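Local coordinates for protein bacterial leucyl aminopeptidase (Legionella pneumophila, PDB 6ESL) that probably removes amino-terminal residues from peptides as a secreted zinc aminopeptidase of family M28, linked to nutrient acquisition during intracellular infection of amoebas, at residues B[34-39]-B[54-59]; B[184-189]-B[256-261]; B[251-256]-B[337-342]. All blocks are in the same frame, centred on the assembly; numbering follows the deposited sequence.

Contact 1: B[34-39]-B[54-59]; sequences ITVPHK and SSDVET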
loop_
_atom_site.group_PDB
_atom_site.type_symbol
_atom_site.label_atom_id
_atom_site.label_comp_id
_atom_site.label_asym_id
_atom_site.label_seq_id
_atom_site.Cartn_x
_atom_site.Cartn_y
_atom_site.Cartn_z
ATOM N N ILE B 34 31.282 1.803 8.393
ATOM C CA ILE B 34 32.278 1.959 7.317
ATOM C C ILE B 34 33.640 2.144 7.899
ATOM O O ILE B 34 33.823 3.007 8.745
ATOM C CB ILE B 34 31.935 3.157 6.373
ATOM C CG1 ILE B 34 30.674 2.868 5.631
ATOM C CG2 ILE B 34 33.086 3.410 5.379
ATOM C CD1 ILE B 34 30.061 4.029 4.857
ATOM N N THR B 35 34.610 1.348 7.459
ATOM C CA THR B 35 36.026 1.550 7.836
ATOM C C THR B 35 37.018 1.817 6.700
ATOM O O THR B 35 38.195 2.071 6.967
ATOM C CB THR B 35 36.589 0.372 8.652
ATOM O OG1 THR B 35 36.603 -0.806 7.850
ATOM C CG2 THR B 35 35.727 0.154 9.899
ATOM N N VAL B 36 36.588 1.776 5.442
ATOM C CA VAL B 36 37.429 2.319 4.380
ATOM C C VAL B 36 37.611 3.851 4.611
ATOM O O VAL B 36 36.749 4.528 5.217
ATOM C CB VAL B 36 36.869 2.005 2.953
ATOM C CG1 VAL B 36 36.531 0.501 2.764
ATOM C CG2 VAL B 36 35.652 2.795 2.630
ATOM N N PRO B 37 38.716 4.411 4.125
ATOM C CA PRO B 37 38.859 5.874 4.149
ATOM C C PRO B 37 37.715 6.611 3.440
ATOM O O PRO B 37 37.231 6.168 2.380
ATOM C CB PRO B 37 40.192 6.109 3.423
ATOM C CG PRO B 37 40.920 4.790 3.380
ATOM C CD PRO B 37 39.870 3.722 3.514
ATOM N N HIS B 38 37.221 7.669 4.052
ATOM C CA HIS B 38 36.087 8.405 3.522
ATOM C C HIS B 38 35.978 9.782 4.164
ATOM O O HIS B 38 36.367 9.951 5.319
ATOM C CB HIS B 38 34.744 7.612 3.674
ATOM C CG HIS B 38 34.317 7.366 5.097
ATOM N ND1 HIS B 38 35.011 6.533 5.959
ATOM C CD2 HIS B 38 33.269 7.856 5.806
ATOM C CE1 HIS B 38 34.416 6.531 7.141
ATOM N NE2 HIS B 38 33.355 7.323 7.076
ATOM N N LYS B 39 35.467 10.760 3.429
ATOM C CA LYS B 39 35.235 12.075 3.937
ATOM C C LYS B 39 33.781 12.275 4.010
ATOM O O LYS B 39 33.073 11.929 3.091
ATOM C CB LYS B 39 35.762 13.181 2.997
ATOM C CG LYS B 39 37.228 13.280 2.819
ATOM C CD LYS B 39 37.630 14.421 1.828
ATOM C CE LYS B 39 39.162 14.504 1.692
ATOM N NZ LYS B 39 39.696 15.532 0.760
ATOM N N SER B 54 36.883 5.178 -5.775
ATOM C CA SER B 54 36.071 4.229 -6.544
ATOM C C SER B 54 36.469 2.779 -6.351
ATOM O O SER B 54 35.672 1.891 -6.481
ATOM C CB SER B 54 36.004 4.562 -8.026
ATOM O OG SER B 54 37.246 4.424 -8.614
ATOM N N SER B 55 37.731 2.559 -6.086
ATOM C CA SER B 55 38.266 1.267 -5.819
ATOM C C SER B 55 37.730 0.656 -4.517
ATOM O O SER B 55 37.965 -0.467 -4.269
ATOM C CB SER B 55 39.788 1.365 -5.755
ATOM O OG SER B 55 40.177 2.186 -4.713
ATOM N N ASP B 56 37.095 1.432 -3.664
ATOM C CA ASP B 56 36.549 0.959 -2.387
ATOM C C ASP B 56 35.035 0.754 -2.415
ATOM O O ASP B 56 34.487 0.312 -1.395
ATOM C CB ASP B 56 36.931 1.955 -1.233
ATOM C CG ASP B 56 38.351 1.939 -0.884
ATOM O OD1 ASP B 56 39.052 0.929 -1.015
ATOM O OD2 ASP B 56 38.883 2.993 -0.432
ATOM N N VAL B 57 34.348 1.073 -3.516
ATOM C CA VAL B 57 32.901 1.010 -3.582
ATOM C C VAL B 57 32.386 -0.404 -3.407
ATOM O O VAL B 57 31.395 -0.595 -2.751
ATOM C CB VAL B 57 32.357 1.672 -4.875
ATOM C CG1 VAL B 57 30.932 1.398 -5.137
ATOM C CG2 VAL B 57 32.594 3.195 -4.834
ATOM N N GLU B 58 32.984 -1.361 -4.046
ATOM C CA GLU B 58 32.555 -2.765 -3.977
ATOM C C GLU B 58 32.683 -3.310 -2.522
ATOM O O GLU B 58 31.861 -4.083 -2.057
ATOM C CB GLU B 58 33.458 -3.629 -4.918
ATOM C CG GLU B 58 32.790 -4.963 -5.220
ATOM C CD GLU B 58 33.321 -5.594 -6.480
ATOM O OE1 GLU B 58 34.212 -6.424 -6.307
ATOM O OE2 GLU B 58 32.849 -5.251 -7.614
ATOM N N THR B 59 33.712 -2.882 -1.843
ATOM C CA THR B 59 33.877 -3.129 -0.404
ATOM C C THR B 59 32.666 -2.680 0.370
ATOM O O THR B 59 32.150 -3.467 1.243
ATOM C CB THR B 59 35.174 -2.545 0.104
ATOM O OG1 THR B 59 36.250 -3.224 -0.534
ATOM C CG2 THR B 59 35.326 -2.730 1.588
#
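The carboxylate of Asp-56 is the flat group that reaches across, its OD2 lying 4.1 Å from Val-36 CB and an equal 4.1 Å from Pro-37 CD. Both are loose approaches to carbon, so Asp-56 rests against the two residues without bonding to them. Within the 34-39 loop, the imidazole of His-38 carries Ile-34 CG2 on one face, 3.7 Å above the ring plane and displaced toward the rim. At its edge, ND1 donates to the backbone oxygen of Val-36 over 2.8 Å, with the acceptor tilted 17° from the ring plane. This short bond links the residues flanking Pro-37 and restrains the imidazole beside the chain that presents Val-36. The remaining contact is between methyl groups: Val-36 CG1 meets Thr-59 CG2 at 3.6 Å, and the two side chains run past each other in opposite directions. Thr-59 sets CG2 anti to its backbone N, which brings the methyl rather than OG1 to the valine. Val-36 also rests on Leu-60 of helix 57-67. Glu-58 points elsewhere and accepts a hydrogen bond from the backbone N of Asp-214 of the second subunit. The contact thus ties the loop after helix 28-31 to the 3-10 turn that opens helix 57-67, within a small amino-terminal alpha+beta domain in which that helix packs on a four-stranded antiparallel sheet.

Contact 2: B[184-189]-B[256-261]; sequences GWYKQP and EERGLV. With ZN (zinc ion), chain E.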
loop_
_atom_site.group_PDB
_atom_site.type_symbol
_atom_site.label_atom_id
_atom_site.label_comp_id
_atom_site.label_asym_id
_atom_site.label_seq_id
_atom_site.Cartn_x
_atom_site.Cartn_y
_atom_site.Cartn_z
ATOM N N GLY B 184 -18.881 16.591 22.959
ATOM C CA GLY B 184 -19.277 18.007 23.019
ATOM C C GLY B 184 -20.773 18.281 22.999
ATOM O O GLY B 184 -21.495 17.763 23.822
ATOM N N TRP B 185 -21.216 19.173 22.106
ATOM C CA TRP B 185 -22.616 19.554 22.108
ATOM C C TRP B 185 -23.496 18.408 21.705
ATOM O O TRP B 185 -24.688 18.424 21.925
ATOM C CB TRP B 185 -22.813 20.986 21.401
ATOM C CG TRP B 185 -23.148 20.708 20.035
ATOM C CD1 TRP B 185 -22.312 20.163 19.127
ATOM C CD2 TRP B 185 -24.434 20.787 19.414
ATOM N NE1 TRP B 185 -22.968 19.919 17.963
ATOM C CE2 TRP B 185 -24.282 20.293 18.104
ATOM C CE3 TRP B 185 -25.697 21.239 19.818
ATOM C CZ2 TRP B 185 -25.333 20.236 17.195
ATOM C CZ3 TRP B 185 -26.755 21.182 18.902
ATOM C CH2 TRP B 185 -26.560 20.684 17.607
ATOM N N TYR B 186 -22.933 17.379 21.072
ATOM C CA TYR B 186 -23.755 16.256 20.670
ATOM C C TYR B 186 -24.111 15.410 21.874
ATOM O O TYR B 186 -23.221 15.022 22.654
ATOM C CB TYR B 186 -23.029 15.363 19.648
ATOM C CG TYR B 186 -22.830 16.054 18.322
ATOM C CD1 TYR B 186 -23.838 16.077 17.365
ATOM C CD2 TYR B 186 -21.655 16.729 18.046
ATOM C CE1 TYR B 186 -23.716 16.811 16.180
ATOM C CE2 TYR B 186 -21.459 17.383 16.828
ATOM C CZ TYR B 186 -22.535 17.407 15.878
ATOM O OH TYR B 186 -22.414 18.119 14.680
ATOM N N LYS B 187 -25.392 15.106 22.021
ATOM C CA LYS B 187 -25.771 14.304 23.192
ATOM C C LYS B 187 -25.399 12.827 23.148
ATOM O O LYS B 187 -25.222 12.221 24.196
ATOM C CB LYS B 187 -27.250 14.478 23.512
ATOM C CG LYS B 187 -28.160 14.179 22.366
ATOM C CD LYS B 187 -29.623 14.282 22.793
ATOM C CE LYS B 187 -30.111 15.737 22.818
ATOM N NZ LYS B 187 -31.605 15.635 22.727
ATOM N N GLN B 188 -25.251 12.231 21.952
ATOM C CA GLN B 188 -24.722 10.821 21.851
ATOM C C GLN B 188 -23.243 10.705 22.200
ATOM O O GLN B 188 -22.403 11.335 21.532
ATOM C CB GLN B 188 -24.950 10.269 20.441
ATOM C CG GLN B 188 -24.567 8.836 20.107
ATOM C CD GLN B 188 -24.780 8.594 18.642
ATOM O OE1 GLN B 188 -23.980 9.129 17.809
ATOM N NE2 GLN B 188 -25.850 7.832 18.261
ATOM N N PRO B 189 -22.891 9.942 23.234
ATOM C CA PRO B 189 -21.501 9.640 23.532
ATOM C C PRO B 189 -20.982 8.539 22.667
ATOM O O PRO B 189 -21.792 7.719 22.109
ATOM C CB PRO B 189 -21.533 9.129 24.949
ATOM C CG PRO B 189 -22.897 8.562 25.119
ATOM C CD PRO B 189 -23.826 9.127 24.094
ATOM N N GLU B 256 -20.207 10.055 13.661
ATOM C CA GLU B 256 -19.389 9.889 12.491
ATOM C C GLU B 256 -19.921 10.703 11.309
ATOM O O GLU B 256 -19.112 11.319 10.587
ATOM C CB GLU B 256 -19.165 8.459 12.144
ATOM C CG GLU B 256 -18.104 8.212 11.071
ATOM C CD GLU B 256 -18.616 8.354 9.630
ATOM O OE1 GLU B 256 -19.875 8.495 9.454
ATOM O OE2 GLU B 256 -17.751 8.568 8.704
ATOM N N GLU B 257 -21.274 10.779 11.188
ATOM C CA GLU B 257 -21.897 11.417 10.029
ATOM C C GLU B 257 -21.816 12.924 10.145
ATOM O O GLU B 257 -22.167 13.636 9.231
ATOM C CB GLU B 257 -23.348 11.023 9.938
ATOM C CG GLU B 257 -23.594 9.529 9.691
ATOM C CD GLU B 257 -23.214 9.067 8.292
ATOM O OE1 GLU B 257 -22.723 9.871 7.500
ATOM O OE2 GLU B 257 -23.438 7.888 8.078
ATOM N N ARG B 258 -21.341 13.436 11.301
ATOM C CA ARG B 258 -21.157 14.911 11.526
ATOM C C ARG B 258 -19.737 15.333 11.215
ATOM O O ARG B 258 -19.372 16.482 11.449
ATOM C CB ARG B 258 -21.529 15.309 12.940
ATOM C CG ARG B 258 -22.950 14.738 13.342
ATOM C CD ARG B 258 -24.067 15.423 12.550
ATOM N NE ARG B 258 -24.023 16.841 12.722
ATOM C CZ ARG B 258 -24.912 17.701 12.189
ATOM N NH1 ARG B 258 -25.998 17.276 11.514
ATOM N NH2 ARG B 258 -24.834 18.989 12.486
ATOM N N GLY B 259 -18.965 14.441 10.645
ATOM C CA GLY B 259 -17.573 14.698 10.294
ATOM C C GLY B 259 -16.468 14.065 11.184
ATOM O O GLY B 259 -15.349 14.635 11.349
ATOM N N LEU B 260 -16.768 12.898 11.726
ATOM C CA LEU B 260 -15.804 12.052 12.462
ATOM C C LEU B 260 -15.740 12.590 13.946
ATOM O O LEU B 260 -14.721 12.436 14.605
ATOM C CB LEU B 260 -14.444 11.944 11.823
ATOM C CG LEU B 260 -14.357 11.674 10.304
ATOM C CD1 LEU B 260 -12.916 11.321 9.916
ATOM C CD2 LEU B 260 -15.203 10.492 9.976
ATOM N N VAL B 261 -16.778 13.296 14.379
ATOM C CA VAL B 261 -16.697 13.943 15.652
ATOM C C VAL B 261 -16.323 13.035 16.827
ATOM O O VAL B 261 -15.492 13.403 17.638
ATOM C CB VAL B 261 -18.027 14.686 15.992
ATOM C CG1 VAL B 261 -17.917 15.434 17.356
ATOM C CG2 VAL B 261 -18.318 15.709 14.903
HETATM ZN ZN ZN E . -21.486 7.234 6.559
#
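Tyr-186 and Arg-258 form the tight part of this contact, with NE of Arg-258 donating to OH of Tyr-186 over 2.8 Å. The N-H...O angle is 160°, and the hydroxyl lies at the edge of the guanidinium, near its plane. A second approach, from Arg-258 NH2 to the same OH at 3.4 Å, is weak. The arginine chain bends at chi2 and again at chi3 (-56°), folding back so that NE reaches the phenol while CG packs against ring atom CE1 of Tyr-186 at 3.6 Å. Ring and guanidinium planes stand 63° apart, which rules out a parallel stack. The polar ends have further partners on the second subunit: Glu-22 of that chain hydrogen-bonds the tyrosine OH through OE2 and forms a salt bridge with Arg-258 NH2 through OE1, and Ser-54 O of the same chain accepts from NH2 as well.

Packing is slacker toward Val-261, whose CG1 sits 4.0 Å from Tyr-186 CD2. The looser side is that of Trp-185, exposed although it packs on Val-20 of the second subunit; its NE1 lies 3.1 Å above one face of the Tyr-186 ring, offset toward the rim, and it makes no contact with 256-261. That loop is tightly turned, since Glu-256 O accepts from the backbone N of both Gly-259 and Leu-260. Just before Arg-258, Glu-257 OE2 binds a zinc ion at 2.6 Å, long for a zinc-oxygen bond; Asp-222 also binds this zinc and is shared with the second zinc site. Tyr-186 comes from the connection between strands 176-183 and 188-195, whereas the loop leaves strand 248-253 and enters helix 261-272, whose first residue, Val-261, also touches Thr-183.

Contact 3: B[251-256]-B[337-342]; sequences IWYAAE and ASWNEE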
loop_
_atom_site.group_PDB
_atom_site.type_symbol
_atom_site.label_atom_id
_atom_site.label_comp_id
_atom_site.label_asym_id
_atom_site.label_seq_id
_atom_site.Cartn_x
_atom_site.Cartn_y
_atom_site.Cartn_z
ATOM N N ILE B 251 -14.925 -0.285 19.968
ATOM C CA ILE B 251 -15.397 1.066 20.090
ATOM C C ILE B 251 -16.508 1.326 19.106
ATOM O O ILE B 251 -16.327 1.071 17.922
ATOM C CB ILE B 251 -14.219 2.070 19.872
ATOM C CG1 ILE B 251 -13.052 1.698 20.771
ATOM C CG2 ILE B 251 -14.707 3.502 20.150
ATOM C CD1 ILE B 251 -11.937 2.712 20.940
ATOM N N TRP B 252 -17.611 1.924 19.570
ATOM C CA TRP B 252 -18.655 2.383 18.721
ATOM C C TRP B 252 -18.676 3.910 18.786
ATOM O O TRP B 252 -19.063 4.479 19.789
ATOM C CB TRP B 252 -19.978 1.824 19.080
ATOM C CG TRP B 252 -20.110 0.275 18.849
ATOM C CD1 TRP B 252 -20.677 -0.344 17.788
ATOM C CD2 TRP B 252 -19.607 -0.782 19.693
ATOM N NE1 TRP B 252 -20.586 -1.707 17.911
ATOM C CE2 TRP B 252 -19.936 -2.001 19.066
ATOM C CE3 TRP B 252 -18.894 -0.820 20.913
ATOM C CZ2 TRP B 252 -19.616 -3.262 19.652
ATOM C CZ3 TRP B 252 -18.550 -2.095 21.457
ATOM C CH2 TRP B 252 -18.912 -3.271 20.830
ATOM N N TYR B 253 -18.281 4.575 17.683
ATOM C CA TYR B 253 -18.147 5.988 17.723
ATOM C C TYR B 253 -19.483 6.684 17.517
ATOM O O TYR B 253 -20.250 6.251 16.720
ATOM C CB TYR B 253 -17.191 6.463 16.576
ATOM C CG TYR B 253 -15.892 5.776 16.577
ATOM C CD1 TYR B 253 -14.894 6.108 17.555
ATOM C CD2 TYR B 253 -15.578 4.835 15.606
ATOM C CE1 TYR B 253 -13.636 5.524 17.502
ATOM C CE2 TYR B 253 -14.361 4.158 15.621
ATOM C CZ TYR B 253 -13.401 4.515 16.543
ATOM O OH TYR B 253 -12.198 3.882 16.516
ATOM N N ALA B 254 -19.689 7.787 18.225
ATOM C CA ALA B 254 -20.778 8.695 18.003
ATOM C C ALA B 254 -20.467 9.625 16.825
ATOM O O ALA B 254 -19.281 9.902 16.539
ATOM C CB ALA B 254 -20.934 9.575 19.252
ATOM N N ALA B 255 -21.538 10.120 16.176
ATOM C CA ALA B 255 -21.441 11.302 15.380
ATOM C C ALA B 255 -20.398 11.223 14.235
ATOM O O ALA B 255 -19.779 12.231 13.858
ATOM C CB ALA B 255 -21.171 12.554 16.287
ATOM N N GLU B 256 -20.207 10.055 13.661
ATOM C CA GLU B 256 -19.389 9.889 12.491
ATOM C C GLU B 256 -19.921 10.703 11.309
ATOM O O GLU B 256 -19.112 11.319 10.587
ATOM C CB GLU B 256 -19.165 8.459 12.144
ATOM C CG GLU B 256 -18.104 8.212 11.071
ATOM C CD GLU B 256 -18.616 8.354 9.630
ATOM O OE1 GLU B 256 -19.875 8.495 9.454
ATOM O OE2 GLU B 256 -17.751 8.568 8.704
ATOM N N ALA B 337 -9.694 7.582 9.868
ATOM C CA ALA B 337 -8.947 8.784 9.533
ATOM C C ALA B 337 -8.501 9.556 10.749
ATOM O O ALA B 337 -7.454 10.215 10.733
ATOM C CB ALA B 337 -9.740 9.685 8.563
ATOM N N SER B 338 -9.364 9.571 11.772
ATOM C CA SER B 338 -9.048 10.167 13.035
ATOM C C SER B 338 -7.772 9.646 13.691
ATOM O O SER B 338 -6.971 10.470 14.211
ATOM C CB SER B 338 -10.260 10.134 13.972
ATOM O OG SER B 338 -11.395 10.750 13.327
ATOM N N TRP B 339 -7.556 8.334 13.595
ATOM C CA TRP B 339 -6.351 7.676 14.078
ATOM C C TRP B 339 -5.158 7.946 13.171
ATOM O O TRP B 339 -4.039 8.346 13.640
ATOM C CB TRP B 339 -6.596 6.182 14.251
ATOM C CG TRP B 339 -7.601 5.826 15.240
ATOM C CD1 TRP B 339 -8.921 5.491 14.984
ATOM C CD2 TRP B 339 -7.469 5.787 16.698
ATOM N NE1 TRP B 339 -9.571 5.249 16.151
ATOM C CE2 TRP B 339 -8.706 5.405 17.218
ATOM C CE3 TRP B 339 -6.425 5.969 17.579
ATOM C CZ2 TRP B 339 -8.916 5.250 18.553
ATOM C CZ3 TRP B 339 -6.657 5.792 18.960
ATOM C CH2 TRP B 339 -7.872 5.439 19.407
ATOM N N ASN B 340 -5.419 7.862 11.886
ATOM C CA ASN B 340 -4.360 8.048 10.887
ATOM C C ASN B 340 -3.721 9.454 10.999
ATOM O O ASN B 340 -2.484 9.629 10.734
ATOM C CB ASN B 340 -4.887 7.841 9.500
ATOM C CG ASN B 340 -3.827 8.023 8.418
ATOM O OD1 ASN B 340 -3.898 8.975 7.675
ATOM N ND2 ASN B 340 -2.939 7.018 8.247
ATOM N N GLU B 341 -4.562 10.439 11.237
ATOM C CA GLU B 341 -4.068 11.824 11.439
ATOM C C GLU B 341 -3.104 11.958 12.570
ATOM O O GLU B 341 -2.330 12.854 12.532
ATOM C CB GLU B 341 -5.183 12.829 11.728
ATOM C CG GLU B 341 -5.757 13.409 10.454
ATOM C CD GLU B 341 -6.908 14.426 10.646
ATOM O OE1 GLU B 341 -7.716 14.555 9.636
ATOM O OE2 GLU B 341 -7.032 15.033 11.785
ATOM N N GLU B 342 -3.163 11.143 13.597
ATOM C CA GLU B 342 -2.217 11.187 14.707
ATOM C C GLU B 342 -1.129 10.136 14.529
ATOM O O GLU B 342 -0.536 9.729 15.511
ATOM C CB GLU B 342 -2.943 10.962 16.030
ATOM C CG GLU B 342 -4.046 11.994 16.273
ATOM C CD GLU B 342 -3.530 13.385 16.494
ATOM O OE1 GLU B 342 -2.763 13.544 17.429
ATOM O OE2 GLU B 342 -3.924 14.343 15.770
#
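The indole of Trp-339 is directed edge-on at the phenol of Tyr-253, and the side chains cross at a slant. NE1 of Trp-339 donates to OH of Tyr-253 over 3.0 Å, with an N-H...O angle of 161°. The hydroxyl lies only 12° out of the indole plane, so the N-H is used almost in line with its ring. Tyr-253 CZ, 3.9 Å from Trp-339 NE1, also sits at the indole edge, which excludes a stack of the two faces. In both residues CG stands anti to the carbonyl carbon, extending each ring from its own backbone toward the other. The bond satisfies a buried indole N-H in a largely apolar setting: the Trp-339 ring makes an edge-to-face pair with Phe-270 and touches Val-277 and Val-280. Tyr-253, whose side chain is about 9 Å from a bound zinc ion, also packs on Asp-335 and Gln-282. The contact therefore joins the end of strand 248-253, which lies between 203-209 and 188-195 in the sheet, to helix 336-340, with Phe-270 of helix 261-272 and side chains of strand 277-282 among the neighbours.

How the contacts relate
Contact 1 is a surface contact in the amino-terminal domain, about 60 Å from contact 2 and 50 Å from contact 3, centre to centre; those two are buried in the catalytic domain. Contacts 2 and 3 have centres about 11 Å apart, share Glu-256 and each have one segment reaching the same mixed sheet, where strands 188-195 and 248-253 are neighbours; Gln-188 OE1 to Ala-255 N, 3.1 Å, is a probable hydrogen bond between them. Their chemistry follows place: methyl and carboxylate packing in contact 1, one neutral indole-to-phenol bond in contact 3, and an arginine-phenol bond in contact 2, with the opposite charge supplied by the second subunit. Contact 3 meets that subunit through a long, weak ion pair.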